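Putative polyketide biosynthesis enoyl-CoA hydratase homolog pksH (Bacillus subtilis, PDB 3HP0) dehydrates the (S)-3-hydroxy-3-methylglutaryl group tethered to PksL to a 3-methylglutaconyl moiety, an intermediate step in making the antibiotic bacillaene. Local coordinates at residues Thr122-Ala127 with Leu180-Asp185; Ile104-Gly109 with Glu187-Leu192; Tyr90-Lys95 with Leu116-Ala121. All blocks are in the same frame, centred on the assembly; numbering follows the deposited sequence.

Contact 1. Residues Thr122-Ala127 with Leu180-Asp185; sequences TDIAIA and LIDAFD
Asp182 takes hold of both polar backbone atoms of Ala125. Its carboxylate oxygen OD1 accepts the Ala125 N-H over 3.1 Å, nearly straight at 171° and through the anti lone pair; its own backbone N donates a markedly bent hydrogen bond (133°) to Ala125 O at 2.8 Å, meeting the oxygen in the carbonyl plane. With chi1 at -41° CG lies beside the backbone N, which brings OD1 to the Ala125 N-H in place of a backbone carbonyl. Arg154 forms a salt bridge with the same OD1. Beneath this polar grip the buried Ala125 and Ile181 pack closely, Ala125 CB meeting Ile181 CG2 at 4.0 Å, with Val119 of helix 115-121 against the alanine and Ala175 of helix 172-178 against the isoleucine. Strand 124-127 is the outermost strand on its side of the five-stranded sheet of this crotonase fold, and the loop that leaves helix 172-178 runs along its edge. Farther along, the fit slackens. The bond from Ala127 N to Ala183 O is weak at 3.4 Å, while that oxygen receives a CA-H...O contact from Ile126 CA at 3.3 Å. Asp182, Ala183 and Phe184 are partly exposed; the Phe184 ring packs on Val172 and Ser176.

Contact 2. Residues Ile104-Gly109 with Glu187-Leu192; sequences ISHVRG and ESDVLL
Asp189 OD1 is gripped by two basic side chains, His106 and Arg108, both rising from the strand 102-107 side. His106 NE2 donates a hydrogen bond to it at 3.3 Å, rather bent with an N-H...O angle of 144°. The donor comes in on the anti side of the oxygen and well out of the carboxylate plane, while the oxygen itself is tilted from the imidazole plane. Arg108 NH2 completes a salt bridge to the same oxygen, also at 3.3 Å, and stands almost as near to OD2 at 3.4 Å; the guanidinium and carboxylate planes are 80° apart, close to perpendicular. The arginine chain runs extended from CG to NE, which carries the charge across to the loop, where NH1 has a second partner in Asp128. Two such neighbours would be expected to steady the negative charge of Asp189. This residue sits at the N-cap position of helix 190-199, yet its carboxylate makes no capping bond and is spent on His106 and Arg108 instead. Ser188, at the centre of an inverse gamma turn, packs against both the imidazole and the guanidinium: its CB lies in plane at the imidazole edge, 3.3 Å from His106 CE1, and its OG sits 3.8 Å above the guanidinium plane, over the centre. That hydroxyl is buried and finds no hydrogen-bond partner in the model. Beyond the polar cluster Leu192 CD2 lies over one face of the imidazole, 4.3 Å from His106 CD2, and Leu192 CD1 reaches Ile104 CD1. Leu196 and Leu199 continue this apolar seam on Ile104, so that helix 190-199 lies against strand 102-107, itself flanked in the sheet by strands 53-57 and 124-127.

Contact 3. Residues Tyr90-Lys95 with Leu116-Ala121; sequences YDLWMK and LGFVSA
Trp93 reaches across from helix 87-98 and lays its indole against helix 115-121, meeting Gly117, Phe118 and Ala121 in turn. The edge of the indole is turned to the face of Phe118 in a T-shaped pair, with the planes at 81°. Trp93 NE1 sits over the middle of the phenyl ring, 3.3 Å above its plane, with its five-membered ring centroid 4.4 Å from the phenyl centroid. Both side chains carry CG anti to the carbonyl carbon, chi1 -71° in Trp93, a setting that swings the indole over to the second helix. One indole face lies on the backbone there: Gly117 CA makes a CH-pi contact 3.5 Å from the centroid of the six-membered ring. With no side chain at Gly117, the flat ring can come right down onto the helix. At the root of the tryptophan, Ala121 CB packs 3.8 Å from Trp93 CB and 3.4 Å from Trp93 O. Leu92 CD2 comes within 4.1 Å of Phe118 CE1, and the ring of Phe22 also meets Phe118. The two helices run in roughly the same direction, 26° apart. In enoyl-CoA hydratases the N terminus of the helix equivalent to 115-121 is aimed at the thioester carbonyl, and here the Trp93 side chain is about 10 Å from that of the active-site residue Glu137. No hydrogen bond crosses the interface, and its cohesion probably rests on aromatic and apolar packing, with the indole N-H directed to a pi face.

Along the chain, helix 87-98 comes first with residues 90-95, followed by strand 102-107. Helix 115-121 closes contact 3 after 104-109 has opened contact 2, so the two loops cross. Strand 124-127 then opens contact 1, which 180-185 closes before 187-192 closes contact 2, so contact 1 is nested inside contact 2 and in series with contact 3. Contacts 1 and 2 meet in the sheet, where the backbone of Ser105 is hydrogen-bonded to Ile124 and Ile126. Val119 joins the helical layer of contact 3 to both, touching Ala125, Ser105 and Val107. Together they join the sheet's edge to the loop after helix 172-178, with helices 190-199 and 115-121 on opposite faces.

Contact 1. Residues Thr122-Ala127 with Leu180-Asp185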
ATOM      1  N   THR A 122       4.723  -4.224  -2.726  1.00 14.99           N
ATOM      2  CA  THR A 122       4.684  -5.501  -3.407  1.00 14.72           C
ATOM      3  C   THR A 122       5.913  -5.653  -4.285  1.00 15.20           C
ATOM      4  O   THR A 122       6.467  -4.662  -4.763  1.00 16.25           O
ATOM      5  CB  THR A 122       3.376  -5.673  -4.250  1.00 17.57           C
ATOM      6  OG1 THR A 122       3.283  -4.670  -5.277  1.00 14.60           O
ATOM      7  CG2 THR A 122       2.151  -5.576  -3.328  1.00 15.50           C
ATOM      8  N   ASP A 123       6.359  -6.892  -4.461  1.00 16.12           N
ATOM      9  CA  ASP A 123       7.530  -7.186  -5.286  1.00 18.58           C
ATOM     10  C   ASP A 123       7.287  -6.778  -6.735  1.00 20.47           C
ATOM     11  O   ASP A 123       8.220  -6.393  -7.439  1.00 18.89           O
ATOM     12  CB  ASP A 123       7.837  -8.681  -5.274  1.00 19.86           C
ATOM     13  CG  ASP A 123       8.283  -9.181  -3.917  1.00 23.18           C
ATOM     14  OD1 ASP A 123       9.307  -8.676  -3.402  1.00 27.36           O
ATOM     15  OD2 ASP A 123       7.616 -10.087  -3.375  1.00 24.13           O
ATOM     16  N   ILE A 124       6.027  -6.893  -7.163  1.00 20.22           N
ATOM     17  CA  ILE A 124       5.613  -6.577  -8.522  1.00 22.19           C
ATOM     18  C   ILE A 124       4.250  -5.902  -8.547  1.00 23.53           C
ATOM     19  O   ILE A 124       3.285  -6.390  -7.945  1.00 25.36           O
ATOM     20  CB  ILE A 124       5.523  -7.850  -9.377  1.00 22.40           C
ATOM     21  CG1 ILE A 124       6.902  -8.508  -9.445  1.00 19.43           C
ATOM     22  CG2 ILE A 124       4.959  -7.516 -10.770  1.00 18.58           C
ATOM     23  CD1 ILE A 124       6.938  -9.751 -10.282  1.00 13.86           C
ATOM     24  N   ALA A 125       4.167  -4.788  -9.263  1.00 23.04           N
ATOM     25  CA  ALA A 125       2.919  -4.047  -9.357  1.00 24.95           C
ATOM     26  C   ALA A 125       2.494  -3.888 -10.813  1.00 25.38           C
ATOM     27  O   ALA A 125       3.230  -3.327 -11.621  1.00 22.86           O
ATOM     28  CB  ALA A 125       3.073  -2.677  -8.697  1.00 22.88           C
ATOM     29  N   ILE A 126       1.306  -4.386 -11.136  1.00 25.68           N
ATOM     30  CA  ILE A 126       0.784  -4.284 -12.498  1.00 29.60           C
ATOM     31  C   ILE A 126      -0.524  -3.486 -12.527  1.00 29.02           C
ATOM     32  O   ILE A 126      -1.245  -3.406 -11.536  1.00 28.82           O
ATOM     33  CB  ILE A 126       0.521  -5.679 -13.100  1.00 30.29           C
ATOM     34  CG1 ILE A 126      -0.648  -6.339 -12.383  1.00 29.79           C
ATOM     35  CG2 ILE A 126       1.752  -6.554 -12.946  1.00 31.04           C
ATOM     36  CD1 ILE A 126      -1.002  -7.675 -12.947  1.00 34.70           C
ATOM     37  N   ALA A 127      -0.840  -2.898 -13.668  1.00 30.83           N
ATOM     38  CA  ALA A 127      -2.068  -2.123 -13.748  1.00 32.72           C
ATOM     39  C   ALA A 127      -2.621  -2.061 -15.165  1.00 34.00           C
ATOM     40  O   ALA A 127      -2.051  -2.643 -16.091  1.00 31.45           O
ATOM     41  CB  ALA A 127      -1.806  -0.709 -13.220  1.00 29.14           C
ATOM     42  N   LEU A 180       7.225   3.094 -10.613  1.00 19.43           N
ATOM     43  CA  LEU A 180       6.181   2.878  -9.613  1.00 19.50           C
ATOM     44  C   LEU A 180       5.464   1.561  -9.899  1.00 22.58           C
ATOM     45  O   LEU A 180       5.093   0.833  -8.985  1.00 25.25           O
ATOM     46  CB  LEU A 180       5.167   4.021  -9.619  1.00 19.88           C
ATOM     47  CG  LEU A 180       3.947   3.797  -8.704  1.00 21.15           C
ATOM     48  CD1 LEU A 180       4.397   3.271  -7.339  1.00 18.22           C
ATOM     49  CD2 LEU A 180       3.165   5.097  -8.536  1.00 19.50           C
ATOM     50  N   ILE A 181       5.259   1.257 -11.172  1.00 24.05           N
ATOM     51  CA  ILE A 181       4.622   0.014 -11.535  1.00 27.53           C
ATOM     52  C   ILE A 181       5.451  -0.663 -12.625  1.00 28.71           C
ATOM     53  O   ILE A 181       6.035   0.005 -13.487  1.00 29.08           O
ATOM     54  CB  ILE A 181       3.139   0.223 -12.038  1.00 29.27           C
ATOM     55  CG1 ILE A 181       3.095   1.307 -13.098  1.00 30.38           C
ATOM     56  CG2 ILE A 181       2.205   0.569 -10.879  1.00 30.37           C
ATOM     57  CD1 ILE A 181       3.324   0.766 -14.479  1.00 37.79           C
ATOM     58  N   ASP A 182       5.525  -1.987 -12.561  1.00 27.87           N
ATOM     59  CA  ASP A 182       6.253  -2.779 -13.543  1.00 30.50           C
ATOM     60  C   ASP A 182       5.127  -3.269 -14.449  1.00 32.95           C
ATOM     61  O   ASP A 182       4.195  -3.906 -13.977  1.00 38.96           O
ATOM     62  CB  ASP A 182       6.928  -3.993 -12.869  1.00 28.48           C
ATOM     63  CG  ASP A 182       7.550  -3.658 -11.527  1.00 26.93           C
ATOM     64  OD1 ASP A 182       6.840  -3.688 -10.495  1.00 24.73           O
ATOM     65  OD2 ASP A 182       8.764  -3.355 -11.472  1.00 28.60           O
ATOM     66  N   ALA A 183       5.169  -2.951 -15.731  1.00 32.50           N
ATOM     67  CA  ALA A 183       4.118  -3.419 -16.656  1.00 32.16           C
ATOM     68  C   ALA A 183       2.666  -3.028 -16.332  1.00 32.89           C
ATOM     69  O   ALA A 183       2.210  -3.061 -15.195  1.00 32.82           O
ATOM     70  CB  ALA A 183       4.191  -4.916 -16.797  1.00 29.91           C
ATOM     71  N   PHE A 184       1.938  -2.688 -17.380  1.00 34.42           N
ATOM     72  CA  PHE A 184       0.548  -2.303 -17.275  1.00 35.46           C
ATOM     73  C   PHE A 184      -0.047  -2.541 -18.657  1.00 36.50           C
ATOM     74  O   PHE A 184       0.683  -2.587 -19.650  1.00 34.80           O
ATOM     75  CB  PHE A 184       0.433  -0.829 -16.860  1.00 34.55           C
ATOM     76  CG  PHE A 184       0.745   0.137 -17.964  1.00 33.25           C
ATOM     77  CD1 PHE A 184      -0.274   0.615 -18.791  1.00 32.53           C
ATOM     78  CD2 PHE A 184       2.050   0.606 -18.158  1.00 34.29           C
ATOM     79  CE1 PHE A 184       0.001   1.516 -19.803  1.00 31.28           C
ATOM     80  CE2 PHE A 184       2.332   1.516 -19.176  1.00 32.89           C
ATOM     81  CZ  PHE A 184       1.303   1.981 -19.989  1.00 33.85           C
ATOM     82  N   ASP A 185      -1.365  -2.696 -18.719  1.00 38.13           N
ATOM     83  CA  ASP A 185      -2.019  -2.943 -19.994  1.00 41.35           C
ATOM     84  C   ASP A 185      -3.534  -2.864 -19.865  1.00 41.92           C
ATOM     85  O   ASP A 185      -4.080  -3.058 -18.778  1.00 40.95           O
ATOM     86  CB  ASP A 185      -1.604  -4.327 -20.510  1.00 44.30           C
ATOM     87  CG  ASP A 185      -2.021  -4.571 -21.954  1.00 48.65           C
ATOM     88  OD1 ASP A 185      -3.239  -4.731 -22.229  1.00 49.26           O
ATOM     89  OD2 ASP A 185      -1.115  -4.597 -22.820  1.00 49.84           O
TER

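Contact 2. Residues Ile104-Gly109 with Glu187-Leu192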
ATOM      1  N   ILE A 104       2.380  -9.402  -5.467  1.00 20.61           N
ATOM      2  CA  ILE A 104       1.974  -8.630  -6.634  1.00 23.54           C
ATOM      3  C   ILE A 104       0.752  -7.771  -6.394  1.00 24.17           C
ATOM      4  O   ILE A 104      -0.237  -8.232  -5.836  1.00 24.70           O
ATOM      5  CB  ILE A 104       1.590  -9.536  -7.839  1.00 23.65           C
ATOM      6  CG1 ILE A 104       2.681 -10.559  -8.122  1.00 24.81           C
ATOM      7  CG2 ILE A 104       1.345  -8.675  -9.079  1.00 25.70           C
ATOM      8  CD1 ILE A 104       2.318 -11.487  -9.256  1.00 25.54           C
ATOM      9  N   SER A 105       0.834  -6.526  -6.846  1.00 25.36           N
ATOM     10  CA  SER A 105      -0.276  -5.591  -6.760  1.00 28.55           C
ATOM     11  C   SER A 105      -0.938  -5.589  -8.128  1.00 29.84           C
ATOM     12  O   SER A 105      -0.257  -5.570  -9.168  1.00 27.54           O
ATOM     13  CB  SER A 105       0.209  -4.170  -6.475  1.00 28.37           C
ATOM     14  OG  SER A 105       0.454  -3.982  -5.103  1.00 36.54           O
ATOM     15  N   HIS A 106      -2.261  -5.619  -8.126  1.00 30.62           N
ATOM     16  CA  HIS A 106      -3.015  -5.579  -9.367  1.00 33.03           C
ATOM     17  C   HIS A 106      -3.896  -4.354  -9.193  1.00 33.57           C
ATOM     18  O   HIS A 106      -4.894  -4.384  -8.473  1.00 32.32           O
ATOM     19  CB  HIS A 106      -3.843  -6.851  -9.533  1.00 35.60           C
ATOM     20  CG  HIS A 106      -4.629  -6.889 -10.802  1.00 38.78           C
ATOM     21  ND1 HIS A 106      -4.213  -6.253 -11.949  1.00 41.45           N
ATOM     22  CD2 HIS A 106      -5.801  -7.492 -11.109  1.00 40.53           C
ATOM     23  CE1 HIS A 106      -5.095  -6.458 -12.909  1.00 40.10           C
ATOM     24  NE2 HIS A 106      -6.069  -7.207 -12.425  1.00 41.24           N
ATOM     25  N   VAL A 107      -3.504  -3.272  -9.855  1.00 34.20           N
ATOM     26  CA  VAL A 107      -4.201  -2.007  -9.730  1.00 35.71           C
ATOM     27  C   VAL A 107      -5.084  -1.550 -10.882  1.00 36.65           C
ATOM     28  O   VAL A 107      -4.711  -1.638 -12.054  1.00 35.81           O
ATOM     29  CB  VAL A 107      -3.193  -0.865  -9.447  1.00 36.58           C
ATOM     30  CG1 VAL A 107      -3.581  -0.141  -8.183  1.00 37.65           C
ATOM     31  CG2 VAL A 107      -1.786  -1.420  -9.323  1.00 37.63           C
ATOM     32  N   ARG A 108      -6.251  -1.036 -10.514  1.00 38.15           N
ATOM     33  CA  ARG A 108      -7.222  -0.487 -11.454  1.00 41.59           C
ATOM     34  C   ARG A 108      -7.833   0.716 -10.723  1.00 42.43           C
ATOM     35  O   ARG A 108      -8.197   0.608  -9.553  1.00 43.16           O
ATOM     36  CB  ARG A 108      -8.360  -1.473 -11.739  1.00 43.03           C
ATOM     37  CG  ARG A 108      -8.011  -2.875 -12.219  1.00 46.20           C
ATOM     38  CD  ARG A 108      -9.263  -3.750 -12.044  1.00 51.83           C
ATOM     39  NE  ARG A 108      -9.200  -5.054 -12.700  1.00 56.20           N
ATOM     40  CZ  ARG A 108      -9.365  -5.250 -14.008  1.00 58.38           C
ATOM     41  NH1 ARG A 108      -9.605  -4.222 -14.817  1.00 59.21           N
ATOM     42  NH2 ARG A 108      -9.296  -6.479 -14.508  1.00 58.39           N
ATOM     43  N   GLY A 109      -7.945   1.857 -11.391  1.00 42.79           N
ATOM     44  CA  GLY A 109      -8.554   3.003 -10.740  1.00 44.01           C
ATOM     45  C   GLY A 109      -7.658   3.938  -9.946  1.00 44.57           C
ATOM     46  O   GLY A 109      -6.434   3.862 -10.011  1.00 44.89           O
ATOM     47  N   GLU A 187      -5.557  -4.930 -20.808  1.00 44.79           N
ATOM     48  CA  GLU A 187      -5.977  -6.258 -20.399  1.00 48.12           C
ATOM     49  C   GLU A 187      -5.154  -6.743 -19.201  1.00 47.27           C
ATOM     50  O   GLU A 187      -4.346  -7.666 -19.312  1.00 46.91           O
ATOM     51  CB  GLU A 187      -5.825  -7.248 -21.550  1.00 51.61           C
ATOM     52  CG  GLU A 187      -6.811  -6.999 -22.672  1.00 56.36           C
ATOM     53  CD  GLU A 187      -6.620  -7.961 -23.830  1.00 60.00           C
ATOM     54  OE1 GLU A 187      -5.517  -7.954 -24.423  1.00 61.66           O
ATOM     55  OE2 GLU A 187      -7.572  -8.719 -24.142  1.00 61.09           O
ATOM     56  N   SER A 188      -5.363  -6.107 -18.056  1.00 47.38           N
ATOM     57  CA  SER A 188      -4.657  -6.482 -16.854  1.00 47.25           C
ATOM     58  C   SER A 188      -5.464  -7.557 -16.147  1.00 48.99           C
ATOM     59  O   SER A 188      -6.294  -7.287 -15.279  1.00 52.35           O
ATOM     60  CB  SER A 188      -4.472  -5.281 -15.932  1.00 44.42           C
ATOM     61  OG  SER A 188      -5.724  -4.870 -15.416  1.00 40.78           O
ATOM     62  N   ASP A 189      -5.219  -8.785 -16.572  1.00 48.71           N
ATOM     63  CA  ASP A 189      -5.850 -10.001 -16.069  1.00 47.35           C
ATOM     64  C   ASP A 189      -5.043 -10.969 -16.902  1.00 45.23           C
ATOM     65  O   ASP A 189      -4.466 -11.943 -16.404  1.00 45.23           O
ATOM     66  CB  ASP A 189      -7.333 -10.072 -16.468  1.00 50.76           C
ATOM     67  CG  ASP A 189      -8.276  -9.693 -15.329  1.00 53.59           C
ATOM     68  OD1 ASP A 189      -7.799  -9.362 -14.221  1.00 55.15           O
ATOM     69  OD2 ASP A 189      -9.513  -9.721 -15.546  1.00 54.55           O
ATOM     70  N   VAL A 190      -4.993 -10.646 -18.189  1.00 41.68           N
ATOM     71  CA  VAL A 190      -4.227 -11.409 -19.140  1.00 40.10           C
ATOM     72  C   VAL A 190      -2.774 -11.149 -18.784  1.00 37.86           C
ATOM     73  O   VAL A 190      -1.944 -12.049 -18.774  1.00 38.97           O
ATOM     74  CB  VAL A 190      -4.479 -10.924 -20.583  1.00 41.05           C
ATOM     75  CG1 VAL A 190      -3.536 -11.658 -21.536  1.00 38.92           C
ATOM     76  CG2 VAL A 190      -5.950 -11.132 -20.967  1.00 38.86           C
ATOM     77  N   LEU A 191      -2.492  -9.886 -18.493  1.00 35.57           N
ATOM     78  CA  LEU A 191      -1.156  -9.444 -18.128  1.00 32.35           C
ATOM     79  C   LEU A 191      -0.739 -10.127 -16.824  1.00 31.96           C
ATOM     80  O   LEU A 191       0.407 -10.560 -16.668  1.00 30.35           O
ATOM     81  CB  LEU A 191      -1.135  -7.921 -17.967  1.00 28.11           C
ATOM     82  CG  LEU A 191       0.234  -7.323 -17.657  1.00 28.17           C
ATOM     83  CD1 LEU A 191       1.209  -7.742 -18.740  1.00 22.14           C
ATOM     84  CD2 LEU A 191       0.137  -5.800 -17.555  1.00 26.63           C
ATOM     85  N   LEU A 192      -1.679 -10.234 -15.891  1.00 31.43           N
ATOM     86  CA  LEU A 192      -1.407 -10.884 -14.622  1.00 32.28           C
ATOM     87  C   LEU A 192      -1.075 -12.350 -14.884  1.00 33.68           C
ATOM     88  O   LEU A 192      -0.058 -12.848 -14.415  1.00 35.00           O
ATOM     89  CB  LEU A 192      -2.621 -10.760 -13.689  1.00 30.63           C
ATOM     90  CG  LEU A 192      -2.579 -11.578 -12.390  1.00 30.88           C
ATOM     91  CD1 LEU A 192      -1.295 -11.296 -11.622  1.00 32.04           C
ATOM     92  CD2 LEU A 192      -3.786 -11.228 -11.540  1.00 29.30           C
TER

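Contact 3. Residues Tyr90-Lys95 with Leu116-Ala121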
ATOM      1  N   TYR A  90       2.920  -0.694   8.749  1.00 26.70           N
ATOM      2  CA  TYR A  90       4.279  -0.615   8.228  1.00 24.68           C
ATOM      3  C   TYR A  90       4.910  -1.996   8.121  1.00 26.42           C
ATOM      4  O   TYR A  90       5.518  -2.324   7.102  1.00 26.14           O
ATOM      5  CB  TYR A  90       5.143   0.271   9.115  1.00 19.18           C
ATOM      6  CG  TYR A  90       6.380   0.816   8.427  1.00 18.35           C
ATOM      7  CD1 TYR A  90       6.373   2.089   7.844  1.00 14.64           C
ATOM      8  CD2 TYR A  90       7.565   0.072   8.378  1.00 15.05           C
ATOM      9  CE1 TYR A  90       7.505   2.609   7.248  1.00 14.18           C
ATOM     10  CE2 TYR A  90       8.715   0.589   7.771  1.00 14.14           C
ATOM     11  CZ  TYR A  90       8.679   1.859   7.217  1.00 17.32           C
ATOM     12  OH  TYR A  90       9.818   2.405   6.671  1.00 19.33           O
ATOM     13  N   ASP A  91       4.755  -2.806   9.167  1.00 28.20           N
ATOM     14  CA  ASP A  91       5.316  -4.155   9.178  1.00 28.54           C
ATOM     15  C   ASP A  91       4.672  -5.049   8.137  1.00 27.02           C
ATOM     16  O   ASP A  91       5.320  -5.941   7.599  1.00 25.30           O
ATOM     17  CB  ASP A  91       5.184  -4.785  10.563  1.00 30.36           C
ATOM     18  CG  ASP A  91       6.134  -4.168  11.557  1.00 33.13           C
ATOM     19  OD1 ASP A  91       7.298  -3.927  11.173  1.00 35.19           O
ATOM     20  OD2 ASP A  91       5.726  -3.925  12.710  1.00 36.99           O
ATOM     21  N   LEU A  92       3.396  -4.805   7.865  1.00 27.00           N
ATOM     22  CA  LEU A  92       2.666  -5.554   6.851  1.00 26.48           C
ATOM     23  C   LEU A  92       3.311  -5.254   5.494  1.00 26.86           C
ATOM     24  O   LEU A  92       3.657  -6.168   4.737  1.00 28.70           O
ATOM     25  CB  LEU A  92       1.209  -5.117   6.838  1.00 26.64           C
ATOM     26  CG  LEU A  92       0.310  -5.582   5.694  1.00 28.56           C
ATOM     27  CD1 LEU A  92       0.347  -7.096   5.556  1.00 28.88           C
ATOM     28  CD2 LEU A  92      -1.099  -5.087   5.968  1.00 27.99           C
ATOM     29  N   TRP A  93       3.490  -3.972   5.195  1.00 24.68           N
ATOM     30  CA  TRP A  93       4.101  -3.593   3.932  1.00 22.69           C
ATOM     31  C   TRP A  93       5.511  -4.155   3.854  1.00 23.27           C
ATOM     32  O   TRP A  93       5.979  -4.515   2.775  1.00 20.96           O
ATOM     33  CB  TRP A  93       4.124  -2.072   3.776  1.00 21.29           C
ATOM     34  CG  TRP A  93       2.757  -1.479   3.534  1.00 21.10           C
ATOM     35  CD1 TRP A  93       1.649  -2.136   3.084  1.00 20.80           C
ATOM     36  CD2 TRP A  93       2.373  -0.111   3.700  1.00 19.91           C
ATOM     37  NE1 TRP A  93       0.597  -1.263   2.959  1.00 22.15           N
ATOM     38  CE2 TRP A  93       1.012  -0.012   3.330  1.00 21.36           C
ATOM     39  CE3 TRP A  93       3.044   1.043   4.128  1.00 20.03           C
ATOM     40  CZ2 TRP A  93       0.306   1.199   3.375  1.00 22.36           C
ATOM     41  CZ3 TRP A  93       2.345   2.245   4.175  1.00 20.41           C
ATOM     42  CH2 TRP A  93       0.989   2.313   3.800  1.00 21.38           C
HETATM   43  N   MSE A  94       6.182  -4.245   5.003  1.00 23.75           N
HETATM   44  CA  MSE A  94       7.537  -4.795   5.037  1.00 24.71           C
HETATM   45  C   MSE A  94       7.499  -6.290   4.742  1.00 21.71           C
HETATM   46  O   MSE A  94       8.363  -6.820   4.054  1.00 20.42           O
HETATM   47  CB  MSE A  94       8.187  -4.579   6.401  1.00 27.26           C
HETATM   48  CG  MSE A  94       8.544  -3.141   6.708  1.00 37.15           C
HETATM   49 SE   MSE A  94       9.951  -3.028   8.054  1.00 50.44          SE
HETATM   50  CE  MSE A  94      11.475  -3.176   6.863  1.00 45.23           C
ATOM     51  N   LYS A  95       6.479  -6.957   5.264  1.00 22.21           N
ATOM     52  CA  LYS A  95       6.310  -8.394   5.083  1.00 24.51           C
ATOM     53  C   LYS A  95       6.173  -8.690   3.584  1.00 24.83           C
ATOM     54  O   LYS A  95       6.782  -9.631   3.061  1.00 25.35           O
ATOM     55  CB  LYS A  95       5.053  -8.860   5.828  1.00 27.43           C
ATOM     56  CG  LYS A  95       5.070 -10.299   6.308  1.00 32.73           C
ATOM     57  CD  LYS A  95       6.023 -10.457   7.485  1.00 39.74           C
ATOM     58  CE  LYS A  95       5.647 -11.653   8.362  1.00 41.40           C
ATOM     59  NZ  LYS A  95       6.484 -11.742   9.607  1.00 42.49           N
ATOM     60  N   LEU A 116      -1.112   3.284  -2.084  1.00 31.10           N
ATOM     61  CA  LEU A 116       0.223   3.524  -2.599  1.00 29.27           C
ATOM     62  C   LEU A 116       1.241   2.724  -1.795  1.00 27.95           C
ATOM     63  O   LEU A 116       2.211   2.199  -2.348  1.00 26.45           O
ATOM     64  CB  LEU A 116       0.544   5.016  -2.542  1.00 29.86           C
ATOM     65  CG  LEU A 116       1.589   5.439  -3.566  1.00 30.73           C
ATOM     66  CD1 LEU A 116       1.301   4.759  -4.912  1.00 31.76           C
ATOM     67  CD2 LEU A 116       1.573   6.946  -3.718  1.00 31.07           C
ATOM     68  N   GLY A 117       1.022   2.640  -0.486  1.00 26.71           N
ATOM     69  CA  GLY A 117       1.914   1.857   0.345  1.00 24.79           C
ATOM     70  C   GLY A 117       1.929   0.438  -0.207  1.00 24.04           C
ATOM     71  O   GLY A 117       2.981  -0.097  -0.569  1.00 24.00           O
ATOM     72  N   PHE A 118       0.743  -0.159  -0.294  1.00 21.81           N
ATOM     73  CA  PHE A 118       0.582  -1.513  -0.816  1.00 22.17           C
ATOM     74  C   PHE A 118       1.255  -1.741  -2.175  1.00 21.74           C
ATOM     75  O   PHE A 118       2.054  -2.658  -2.324  1.00 22.23           O
ATOM     76  CB  PHE A 118      -0.914  -1.858  -0.922  1.00 20.31           C
ATOM     77  CG  PHE A 118      -1.551  -2.190   0.394  1.00 21.60           C
ATOM     78  CD1 PHE A 118      -1.369  -3.443   0.970  1.00 20.68           C
ATOM     79  CD2 PHE A 118      -2.319  -1.241   1.079  1.00 23.82           C
ATOM     80  CE1 PHE A 118      -1.937  -3.756   2.211  1.00 19.63           C
ATOM     81  CE2 PHE A 118      -2.895  -1.547   2.330  1.00 23.41           C
ATOM     82  CZ  PHE A 118      -2.697  -2.810   2.892  1.00 20.32           C
ATOM     83  N   VAL A 119       0.934  -0.909  -3.161  1.00 20.81           N
ATOM     84  CA  VAL A 119       1.504  -1.062  -4.495  1.00 22.14           C
ATOM     85  C   VAL A 119       3.027  -0.941  -4.528  1.00 23.19           C
ATOM     86  O   VAL A 119       3.704  -1.679  -5.251  1.00 24.28           O
ATOM     87  CB  VAL A 119       0.893  -0.034  -5.477  1.00 21.78           C
ATOM     88  CG1 VAL A 119       1.585  -0.121  -6.815  1.00 21.32           C
ATOM     89  CG2 VAL A 119      -0.614  -0.293  -5.642  1.00 22.08           C
ATOM     90  N   SER A 120       3.557  -0.013  -3.742  1.00 21.28           N
ATOM     91  CA  SER A 120       4.988   0.222  -3.684  1.00 21.73           C
ATOM     92  C   SER A 120       5.719  -0.934  -3.028  1.00 21.80           C
ATOM     93  O   SER A 120       6.811  -1.305  -3.461  1.00 20.73           O
ATOM     94  CB  SER A 120       5.289   1.491  -2.882  1.00 23.26           C
ATOM     95  OG  SER A 120       4.593   2.613  -3.392  1.00 28.31           O
ATOM     96  N   ALA A 121       5.111  -1.483  -1.976  1.00 19.61           N
ATOM     97  CA  ALA A 121       5.697  -2.572  -1.210  1.00 19.30           C
ATOM     98  C   ALA A 121       5.737  -3.926  -1.909  1.00 19.49           C
ATOM     99  O   ALA A 121       6.683  -4.699  -1.700  1.00 19.65           O
ATOM    100  CB  ALA A 121       4.963  -2.710   0.115  1.00 21.14           C
TER